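Local coordinates for DNA ligase (Archaeoglobus fulgidus, PDB 3GDE), which is an ATP-dependent DNA ligase that probably seals nicks in double-stranded DNA during replication, recombination and repair, at residues A[66-71]-A[137-142]; A[258-263]-A[267-272]; A[508-513]-A[543-548]. All coordinates share one frame; numbering follows the deposited sequence.

Overall arrangement
The three contacts follow one another along the chain, each closing before the next opens, and sample three parts of the ligase. Contact 1 pairs helices 66-77 and 135-149 in the helical N-terminal, DNA-binding region. Contact 2 is the hairpin of strands 256-262 and 268-271 in the adenylation domain, about 34 Å from contact 1 between centres. Contact 3 sets helix 542-550 against strand 509-512 of the C-terminal OB-fold region, on the other side of the chain's centre from contact 1. Although the centres of contacts 2 and 3 are 33 Å apart, their nearest protein atoms come within about 7 Å, in keeping with the closed conformation of this structure.

Contact 1 (A[66-71]-A[137-142]); sequences IGLLYE and KRKIML
Within the all-helical N-terminal region that gives this ligase its DNA-binding domain, helices 66-77 and 135-149 pack where Leu-68 and Glu-71 of one meet Lys-139 and Ile-140 of the other. The segment axes approach to 9.0 Å with a signed crossing angle of -55°, and the backbones come nearest at Leu-68 and Ile-140. Ile-140 is the buried centre of the contact and uses both branches. Ile-140 CG1 lies against Leu-68 CG at 3.8 Å, the two side chains crossing at about a right angle. With chi1 at -66°, Ile-140 CG2 stands opposite the backbone N and is directed to the next turn of the partner helix, where it reaches Glu-71 CB at 3.9 Å; the terminal CD1 covers both CB and CG of the same glutamate. The methylenes of Glu-71 thus serve as apolar surface, while the bend at chi2 (-85°) turns the carboxylate off the isoleucine. There OE1 makes a weak, long ion pair with Arg-81. Lys-137 NZ stands 5.0 Å from Glu-71 OE2, too far for contact, and Glu-74 crowds OE1 with a like charge, which Arg-81 and Lys-137 probably offset in part. Around this centre, side chains of helix 117-129 reach Lys-139 and Leu-142, and Tyr-70 rests on helix 81-91, so that the pair belongs to a larger helical bundle. Lys-139 divides its side chain in a similar way: NZ is hydrogen-bonded to Gly-63 O, and lower down the extended chain Leu-68 CD2 touches CB and CD, each at 3.9 Å.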
loop_
_atom_site.group_PDB
_atom_site.type_symbol
_atom_site.label_atom_id
_atom_site.label_comp_id
_atom_site.label_asym_id
_atom_site.label_seq_id
_atom_site.Cartn_x
_atom_site.Cartn_y
_atom_site.Cartn_z
ATOM N N ILE A 66 13.812 -12.872 0.980
ATOM C CA ILE A 66 14.185 -13.930 0.046
ATOM C C ILE A 66 15.379 -14.796 0.520
ATOM O O ILE A 66 15.461 -15.984 0.189
ATOM C CB ILE A 66 14.404 -13.377 -1.401
ATOM C CG1 ILE A 66 14.343 -14.523 -2.417
ATOM C CG2 ILE A 66 15.706 -12.543 -1.517
ATOM C CD1 ILE A 66 14.282 -14.104 -3.856
ATOM N N GLY A 67 16.290 -14.192 1.284
ATOM C CA GLY A 67 17.442 -14.890 1.853
ATOM C C GLY A 67 17.056 -16.023 2.796
ATOM O O GLY A 67 17.688 -17.079 2.787
ATOM N N LEU A 68 16.023 -15.802 3.614
ATOM C CA LEU A 68 15.462 -16.856 4.466
ATOM C C LEU A 68 14.857 -17.986 3.654
ATOM O O LEU A 68 14.985 -19.154 4.027
ATOM C CB LEU A 68 14.410 -16.293 5.434
ATOM C CG LEU A 68 14.910 -15.708 6.750
ATOM C CD1 LEU A 68 15.865 -14.552 6.511
ATOM C CD2 LEU A 68 13.741 -15.270 7.603
ATOM N N LEU A 69 14.204 -17.642 2.546
ATOM C CA LEU A 69 13.655 -18.640 1.623
ATOM C C LEU A 69 14.742 -19.522 1.003
ATOM O O LEU A 69 14.578 -20.746 0.912
ATOM C CB LEU A 69 12.816 -17.970 0.524
ATOM C CG LEU A 69 11.293 -17.920 0.656
ATOM C CD1 LEU A 69 10.844 -17.795 2.107
ATOM C CD2 LEU A 69 10.712 -16.793 -0.174
ATOM N N TYR A 70 15.841 -18.895 0.577
ATOM C CA TYR A 70 16.989 -19.619 0.039
ATOM C C TYR A 70 17.539 -20.679 1.001
ATOM O O TYR A 70 17.722 -21.832 0.614
ATOM C CB TYR A 70 18.103 -18.653 -0.376
ATOM C CG TYR A 70 17.900 -18.019 -1.736
ATOM C CD1 TYR A 70 17.861 -16.631 -1.881
ATOM C CD2 TYR A 70 17.742 -18.805 -2.873
ATOM C CE1 TYR A 70 17.670 -16.042 -3.126
ATOM C CE2 TYR A 70 17.550 -18.232 -4.117
ATOM C CZ TYR A 70 17.521 -16.850 -4.236
ATOM O OH TYR A 70 17.339 -16.290 -5.473
ATOM N N GLU A 71 17.792 -20.285 2.241
ATOM C CA GLU A 71 18.295 -21.198 3.264
ATOM C C GLU A 71 17.348 -22.376 3.529
ATOM O O GLU A 71 17.809 -23.514 3.677
ATOM C CB GLU A 71 18.570 -20.456 4.571
ATOM C CG GLU A 71 19.415 -19.187 4.435
ATOM C CD GLU A 71 20.911 -19.456 4.451
ATOM O OE1 GLU A 71 21.451 -19.977 3.448
ATOM O OE2 GLU A 71 21.557 -19.120 5.467
ATOM N N LYS A 137 16.948 -17.738 12.483
ATOM C CA LYS A 137 17.216 -19.158 12.270
ATOM C C LYS A 137 15.986 -20.039 12.545
ATOM O O LYS A 137 15.737 -20.998 11.813
ATOM C CB LYS A 137 18.428 -19.630 13.086
ATOM C CG LYS A 137 19.748 -18.913 12.743
ATOM C CD LYS A 137 20.373 -19.429 11.451
ATOM C CE LYS A 137 21.731 -18.786 11.204
ATOM N NZ LYS A 137 22.573 -19.627 10.290
ATOM N N ARG A 138 15.219 -19.713 13.583
ATOM C CA ARG A 138 13.960 -20.431 13.824
ATOM C C ARG A 138 12.965 -20.241 12.669
ATOM O O ARG A 138 12.315 -21.201 12.237
ATOM C CB ARG A 138 13.312 -20.049 15.159
ATOM C CG ARG A 138 11.985 -20.747 15.342
ATOM C CD ARG A 138 11.254 -20.287 16.565
ATOM N NE ARG A 138 11.612 -21.145 17.666
ATOM C CZ ARG A 138 10.821 -22.045 18.225
ATOM N NH1 ARG A 138 9.563 -22.204 17.829
ATOM N NH2 ARG A 138 11.311 -22.776 19.204
ATOM N N LYS A 139 12.869 -19.012 12.161
ATOM C CA LYS A 139 12.056 -18.741 10.974
ATOM C C LYS A 139 12.437 -19.656 9.820
ATOM O O LYS A 139 11.577 -20.220 9.162
ATOM C CB LYS A 139 12.185 -17.286 10.538
ATOM C CG LYS A 139 11.459 -16.321 11.428
ATOM C CD LYS A 139 11.457 -14.963 10.790
ATOM C CE LYS A 139 11.348 -13.877 11.822
ATOM N NZ LYS A 139 11.236 -12.572 11.133
ATOM N N ILE A 140 13.731 -19.811 9.587
ATOM C CA ILE A 140 14.219 -20.725 8.562
ATOM C C ILE A 140 13.786 -22.170 8.880
ATOM O O ILE A 140 13.348 -22.893 7.995
ATOM C CB ILE A 140 15.759 -20.596 8.372
ATOM C CG1 ILE A 140 16.102 -19.205 7.808
ATOM C CG2 ILE A 140 16.302 -21.708 7.465
ATOM C CD1 ILE A 140 17.579 -18.757 8.004
ATOM N N MET A 141 13.876 -22.571 10.148
ATOM C CA MET A 141 13.461 -23.918 10.539
ATOM C C MET A 141 11.964 -24.157 10.346
ATOM O O MET A 141 11.562 -25.230 9.912
ATOM C CB MET A 141 13.905 -24.232 11.977
ATOM C CG MET A 141 15.431 -24.340 12.141
ATOM S SD MET A 141 16.207 -25.222 10.761
ATOM C CE MET A 141 15.544 -26.864 11.051
ATOM N N LEU A 142 11.149 -23.146 10.641
ATOM C CA LEU A 142 9.699 -23.211 10.420
ATOM C C LEU A 142 9.319 -23.283 8.946
ATOM O O LEU A 142 8.471 -24.079 8.558
ATOM C CB LEU A 142 8.986 -22.044 11.103
ATOM C CG LEU A 142 8.910 -22.115 12.632
ATOM C CD1 LEU A 142 8.462 -20.774 13.211
ATOM C CD2 LEU A 142 7.996 -23.268 13.092
#

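Contact 2 (A[258-263]-A[267-272]); sequences VQVHWD and VTIYSR. With PO4 (phosphate ion), chain B.
The rings of His-261 and Tyr-270 form an offset edge-to-face pair, the tyrosine edge turned to the histidine face, with planes at 88° and centroids 5.4 Å apart. His-261 CD2 lies in the tyrosine plane at that edge, 3.7 Å from Tyr-270 CD2. Further along, Val-267 CG2 approaches the Trp-262 ring obliquely, 3.4 Å from Trp-262 CE3. The guanidinium of Arg-272 meets the phosphate ion edge-on, with O4 in its plane 2.7 Å from NH1, while the bond from NH1 to O1 is weak. The backbones beneath form the beta hairpin 256-262/268-271 of the adenylation domain. Two hydrogen-bonded antiparallel pairs, Gln-259 with Tyr-270 and His-261 with Thr-268, hold it; the Tyr-270 N to Gln-259 O bond is 2.9 Å and nearly straight at 172°. These four side chains share one face of the sheet. There His-261 NE2 donates to Gln-259 OE1 at 2.8 Å, and Gln-259 NE2 is taken by Val-226 O, so the amide is gripped at both ends. Replacing His-261 by an alanine would probably deprive Gln-259 OE1 of this donor and open a gap beside the Tyr-270 edge. Tyr-270 OH is hydrogen-bonded to His-223 O. Thr-268 OG1, placed between the backbone N and carbonyl carbon (chi1 48°), is buried against His-261 CB without a polar partner in the model. On the other face Ile-269 CG2 fits against Val-258 CB at 3.8 Å; Ile-269 also touches Val-285 of helix 282-291, and Val-258 Phe-320 of helix 313-321. Lys-420 and Arg-414, like Arg-272 predicted to bind ATP, also hydrogen-bond the phosphate.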
loop_
_atom_site.group_PDB
_atom_site.type_symbol
_atom_site.label_atom_id
_atom_site.label_comp_id
_atom_site.label_asym_id
_atom_site.label_seq_id
_atom_site.Cartn_x
_atom_site.Cartn_y
_atom_site.Cartn_z
ATOM N N VAL A 258 -2.246 11.681 8.063
ATOM C CA VAL A 258 -2.475 10.653 9.063
ATOM C C VAL A 258 -3.944 10.597 9.460
ATOM O O VAL A 258 -4.736 11.524 9.191
ATOM C CB VAL A 258 -1.620 10.843 10.361
ATOM C CG1 VAL A 258 -0.144 10.756 10.058
ATOM C CG2 VAL A 258 -1.989 12.138 11.095
ATOM N N GLN A 259 -4.291 9.491 10.103
ATOM C CA GLN A 259 -5.618 9.308 10.652
ATOM C C GLN A 259 -5.472 8.876 12.116
ATOM O O GLN A 259 -4.780 7.911 12.432
ATOM C CB GLN A 259 -6.367 8.279 9.816
ATOM C CG GLN A 259 -7.818 8.139 10.152
ATOM C CD GLN A 259 -8.480 7.099 9.299
ATOM O OE1 GLN A 259 -8.570 5.937 9.685
ATOM N NE2 GLN A 259 -8.916 7.499 8.112
ATOM N N VAL A 260 -6.116 9.621 13.002
ATOM C CA VAL A 260 -5.930 9.464 14.444
ATOM C C VAL A 260 -7.201 8.914 15.086
ATOM O O VAL A 260 -8.289 9.468 14.900
ATOM C CB VAL A 260 -5.510 10.814 15.093
ATOM C CG1 VAL A 260 -5.589 10.751 16.622
ATOM C CG2 VAL A 260 -4.104 11.203 14.634
ATOM N N HIS A 261 -7.043 7.815 15.825
ATOM C CA HIS A 261 -8.154 7.126 16.476
ATOM C C HIS A 261 -8.008 7.181 18.005
ATOM O O HIS A 261 -6.959 6.814 18.544
ATOM C CB HIS A 261 -8.197 5.662 16.031
ATOM C CG HIS A 261 -8.464 5.470 14.573
ATOM N ND1 HIS A 261 -9.642 4.933 14.100
ATOM C CD2 HIS A 261 -7.701 5.722 13.484
ATOM C CE1 HIS A 261 -9.596 4.868 12.781
ATOM N NE2 HIS A 261 -8.429 5.341 12.383
ATOM N N TRP A 262 -9.068 7.607 18.691
ATOM C CA TRP A 262 -9.020 7.865 20.143
ATOM C C TRP A 262 -10.379 8.335 20.693
ATOM O O TRP A 262 -10.965 9.244 20.115
ATOM C CB TRP A 262 -7.967 8.968 20.382
ATOM C CG TRP A 262 -8.130 9.804 21.634
ATOM C CD1 TRP A 262 -8.783 11.000 21.747
ATOM C CD2 TRP A 262 -7.610 9.508 22.934
ATOM N NE1 TRP A 262 -8.701 11.469 23.039
ATOM C CE2 TRP A 262 -7.989 10.572 23.789
ATOM C CE3 TRP A 262 -6.858 8.452 23.461
ATOM C CZ2 TRP A 262 -7.644 10.603 25.148
ATOM C CZ3 TRP A 262 -6.510 8.489 24.812
ATOM C CH2 TRP A 262 -6.906 9.556 25.638
ATOM N N ASP A 263 -10.950 7.781 21.761
ATOM C CA ASP A 263 -10.889 6.421 22.302
ATOM C C ASP A 263 -11.746 6.326 23.583
ATOM O O ASP A 263 -12.878 5.859 23.483
ATOM C CB ASP A 263 -9.501 5.853 22.521
ATOM C CG ASP A 263 -9.557 4.443 23.074
ATOM O OD1 ASP A 263 -10.568 3.744 22.846
ATOM O OD2 ASP A 263 -8.600 4.041 23.744
ATOM N N VAL A 267 -4.398 5.521 21.803
ATOM C CA VAL A 267 -4.343 6.193 20.516
ATOM C C VAL A 267 -3.734 5.226 19.507
ATOM O O VAL A 267 -2.772 4.522 19.825
ATOM C CB VAL A 267 -3.450 7.470 20.593
ATOM C CG1 VAL A 267 -3.266 8.123 19.219
ATOM C CG2 VAL A 267 -4.017 8.479 21.589
ATOM N N THR A 268 -4.322 5.160 18.315
ATOM C CA THR A 268 -3.628 4.628 17.139
ATOM C C THR A 268 -3.539 5.698 16.055
ATOM O O THR A 268 -4.476 6.485 15.856
ATOM C CB THR A 268 -4.290 3.365 16.537
ATOM O OG1 THR A 268 -5.694 3.581 16.397
ATOM C CG2 THR A 268 -4.025 2.123 17.397
ATOM N N ILE A 269 -2.404 5.720 15.366
ATOM C CA ILE A 269 -2.177 6.642 14.254
ATOM C C ILE A 269 -1.809 5.837 13.013
ATOM O O ILE A 269 -0.889 5.012 13.040
ATOM C CB ILE A 269 -1.061 7.680 14.577
ATOM C CG1 ILE A 269 -1.363 8.426 15.886
ATOM C CG2 ILE A 269 -0.867 8.673 13.406
ATOM C CD1 ILE A 269 -0.229 9.313 16.372
ATOM N N TYR A 270 -2.551 6.070 11.940
ATOM C CA TYR A 270 -2.278 5.454 10.651
ATOM C C TYR A 270 -1.791 6.483 9.641
ATOM O O TYR A 270 -2.262 7.624 9.621
ATOM C CB TYR A 270 -3.525 4.746 10.122
ATOM C CG TYR A 270 -3.966 3.612 11.006
ATOM C CD1 TYR A 270 -3.353 2.366 10.923
ATOM C CD2 TYR A 270 -4.987 3.789 11.937
ATOM C CE1 TYR A 270 -3.742 1.316 11.754
ATOM C CE2 TYR A 270 -5.390 2.750 12.769
ATOM C CZ TYR A 270 -4.761 1.512 12.666
ATOM O OH TYR A 270 -5.155 0.472 13.476
ATOM N N SER A 271 -0.841 6.077 8.811
ATOM C CA SER A 271 -0.318 6.939 7.762
ATOM C C SER A 271 -1.232 6.929 6.524
ATOM O O SER A 271 -2.308 6.323 6.533
ATOM C CB SER A 271 1.098 6.503 7.400
ATOM O OG SER A 271 1.084 5.212 6.809
ATOM N N ARG A 272 -0.804 7.624 5.471
ATOM C CA ARG A 272 -1.546 7.729 4.207
ATOM C C ARG A 272 -1.829 6.354 3.614
ATOM O O ARG A 272 -2.915 6.124 3.089
ATOM C CB ARG A 272 -0.773 8.654 3.231
ATOM C CG ARG A 272 -1.031 8.555 1.721
ATOM C CD ARG A 272 -2.388 9.068 1.233
ATOM N NE ARG A 272 -3.177 7.905 0.871
ATOM C CZ ARG A 272 -3.483 7.509 -0.359
ATOM N NH1 ARG A 272 -3.143 8.207 -1.434
ATOM N NH2 ARG A 272 -4.182 6.398 -0.493
HETATM P P PO4 B . -2.473 11.487 -2.696
HETATM O O1 PO4 B . -2.429 11.393 -1.184
HETATM O O2 PO4 B . -3.617 12.397 -3.057
HETATM O O3 PO4 B . -1.189 12.077 -3.237
HETATM O O4 PO4 B . -2.687 10.115 -3.269
#

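Contact 3 (A[508-513]-A[543-548]); sequences QEIQKS and ERVENL
Ile-510 reaches from strand 509-512 to the helix with two methyl groups. Ile-510 CD1, the end of the longer branch, meets Leu-548 CB at 3.9 Å and lies 4.0 Å from the backbone oxygen of Val-545. The shorter branch turns to the side chain of that valine, Ile-510 CG2 standing 4.0 Å from Val-545 CG1. Chi1 of -59° places CG1 opposite the carbonyl carbon and CG2 opposite the backbone N, and this split lets one isoleucine touch successive turns of the helix. All three residues are buried; the side-chain contacts are apolar, and the two segments share no polar bond, with just 123 Å² buried between them. One shell out, Ile-510 also rests on Leu-522 of the neighbouring strand and on Tyr-549, the residue after Leu-548. Leu-548 is held on its far branch: CD1 sits 4.1 Å above the centre of the Arg-544 guanidinium, one turn earlier. That flat group is fixed in turn by salt bridges from NH2 to Glu-426 and from NH1 to Asp-540, so these two acids probably hold the flat surface against which Leu-548 CD1 lies. The strand is set by its pairing with 520-523, which begins with a classic beta bulge where Gln-508 and Glu-509 both face Arg-523. Leu-548 comes within about 8 Å of the side chains of Lys-420 and Arg-414, predicted ATP-binding residues. The arrangement is that of a C-terminal helix laid on a two-stranded hairpin of the OB-fold region, next to the adenylation domain in the closed ligase.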
loop_
_atom_site.group_PDB
_atom_site.type_symbol
_atom_site.label_atom_id
_atom_site.label_comp_id
_atom_site.label_asym_id
_atom_site.label_seq_id
_atom_site.Cartn_x
_atom_site.Cartn_y
_atom_site.Cartn_z
ATOM N N GLN A 508 9.097 15.926 -16.224
ATOM C CA GLN A 508 8.686 17.157 -16.916
ATOM C C GLN A 508 7.314 17.001 -17.573
ATOM O O GLN A 508 6.485 17.916 -17.532
ATOM C CB GLN A 508 9.727 17.592 -17.959
ATOM C CG GLN A 508 11.016 18.182 -17.363
ATOM C CD GLN A 508 10.761 19.303 -16.370
ATOM O OE1 GLN A 508 10.033 20.252 -16.661
ATOM N NE2 GLN A 508 11.352 19.189 -15.181
ATOM N N GLU A 509 7.086 15.832 -18.167
ATOM C CA GLU A 509 5.871 15.565 -18.922
ATOM C C GLU A 509 5.547 14.071 -18.981
ATOM O O GLU A 509 6.444 13.236 -18.964
ATOM C CB GLU A 509 6.015 16.128 -20.342
ATOM C CG GLU A 509 4.698 16.233 -21.101
ATOM C CD GLU A 509 4.846 16.811 -22.510
ATOM O OE1 GLU A 509 5.916 16.634 -23.156
ATOM O OE2 GLU A 509 3.862 17.440 -22.970
ATOM N N ILE A 510 4.259 13.748 -19.017
ATOM C CA ILE A 510 3.802 12.415 -19.408
ATOM C C ILE A 510 3.355 12.509 -20.873
ATOM O O ILE A 510 2.501 13.330 -21.204
ATOM C CB ILE A 510 2.626 11.894 -18.526
ATOM C CG1 ILE A 510 3.026 11.841 -17.050
ATOM C CG2 ILE A 510 2.175 10.507 -18.991
ATOM C CD1 ILE A 510 1.848 11.883 -16.082
ATOM N N GLN A 511 3.953 11.701 -21.747
ATOM C CA GLN A 511 3.479 11.605 -23.132
ATOM C C GLN A 511 2.723 10.298 -23.353
ATOM O O GLN A 511 2.968 9.311 -22.662
ATOM C CB GLN A 511 4.623 11.659 -24.154
ATOM C CG GLN A 511 5.991 12.129 -23.680
ATOM C CD GLN A 511 7.116 11.688 -24.631
ATOM O OE1 GLN A 511 8.157 12.349 -24.740
ATOM N NE2 GLN A 511 6.905 10.563 -25.326
ATOM N N LYS A 512 1.813 10.292 -24.326
ATOM C CA LYS A 512 1.289 9.037 -24.864
ATOM C C LYS A 512 2.328 8.437 -25.809
ATOM O O LYS A 512 2.920 9.144 -26.621
ATOM C CB LYS A 512 -0.038 9.235 -25.593
ATOM C CG LYS A 512 -1.181 9.656 -24.691
ATOM C CD LYS A 512 -2.533 9.188 -25.202
ATOM C CE LYS A 512 -2.904 7.845 -24.578
ATOM N NZ LYS A 512 -4.288 7.411 -24.939
ATOM N N SER A 513 2.554 7.133 -25.682
ATOM C CA SER A 513 3.634 6.451 -26.395
ATOM C C SER A 513 3.307 4.970 -26.545
ATOM O O SER A 513 2.761 4.358 -25.621
ATOM C CB SER A 513 4.961 6.614 -25.642
ATOM O OG SER A 513 6.047 6.024 -26.347
ATOM N N GLU A 543 -4.748 4.674 -13.722
ATOM C CA GLU A 543 -5.785 5.702 -13.680
ATOM C C GLU A 543 -5.230 7.075 -13.280
ATOM O O GLU A 543 -5.577 8.082 -13.891
ATOM C CB GLU A 543 -6.931 5.280 -12.746
ATOM C CG GLU A 543 -8.064 6.298 -12.606
ATOM C CD GLU A 543 -9.370 5.692 -12.086
ATOM O OE1 GLU A 543 -9.341 4.613 -11.428
ATOM O OE2 GLU A 543 -10.434 6.309 -12.336
ATOM N N ARG A 544 -4.368 7.107 -12.264
ATOM C CA ARG A 544 -3.700 8.341 -11.855
ATOM C C ARG A 544 -2.887 8.942 -13.016
ATOM O O ARG A 544 -3.032 10.127 -13.338
ATOM C CB ARG A 544 -2.805 8.105 -10.633
ATOM C CG ARG A 544 -2.194 9.388 -10.040
ATOM C CD ARG A 544 -2.981 9.901 -8.824
ATOM N NE ARG A 544 -2.714 11.310 -8.518
ATOM C CZ ARG A 544 -1.685 11.754 -7.795
ATOM N NH1 ARG A 544 -0.796 10.904 -7.295
ATOM N NH2 ARG A 544 -1.539 13.059 -7.574
ATOM N N VAL A 545 -2.045 8.117 -13.637
ATOM C CA VAL A 545 -1.202 8.554 -14.747
ATOM C C VAL A 545 -2.059 9.170 -15.864
ATOM O O VAL A 545 -1.755 10.264 -16.358
ATOM C CB VAL A 545 -0.296 7.392 -15.280
ATOM C CG1 VAL A 545 0.553 7.847 -16.478
ATOM C CG2 VAL A 545 0.598 6.861 -14.167
ATOM N N GLU A 546 -3.136 8.466 -16.226
ATOM C CA GLU A 546 -4.117 8.927 -17.213
ATOM C C GLU A 546 -4.686 10.303 -16.875
ATOM O O GLU A 546 -4.712 11.185 -17.728
ATOM C CB GLU A 546 -5.262 7.915 -17.347
ATOM C CG GLU A 546 -4.910 6.700 -18.184
ATOM C CD GLU A 546 -5.850 5.498 -17.968
ATOM O OE1 GLU A 546 -6.776 5.569 -17.125
ATOM O OE2 GLU A 546 -5.636 4.469 -18.653
ATOM N N ASN A 547 -5.155 10.469 -15.639
ATOM C CA ASN A 547 -5.700 11.745 -15.171
ATOM C C ASN A 547 -4.643 12.849 -15.168
ATOM O O ASN A 547 -4.920 13.976 -15.579
ATOM C CB ASN A 547 -6.317 11.611 -13.766
ATOM C CG ASN A 547 -7.589 10.753 -13.747
ATOM O OD1 ASN A 547 -8.281 10.598 -14.758
ATOM N ND2 ASN A 547 -7.894 10.190 -12.583
ATOM N N LEU A 548 -3.436 12.522 -14.719
ATOM C CA LEU A 548 -2.347 13.500 -14.726
ATOM C C LEU A 548 -1.947 13.906 -16.144
ATOM O O LEU A 548 -1.637 15.076 -16.388
ATOM C CB LEU A 548 -1.145 13.020 -13.910
ATOM C CG LEU A 548 -1.370 12.888 -12.389
ATOM C CD1 LEU A 548 -0.165 12.247 -11.705
ATOM C CD2 LEU A 548 -1.713 14.219 -11.730
#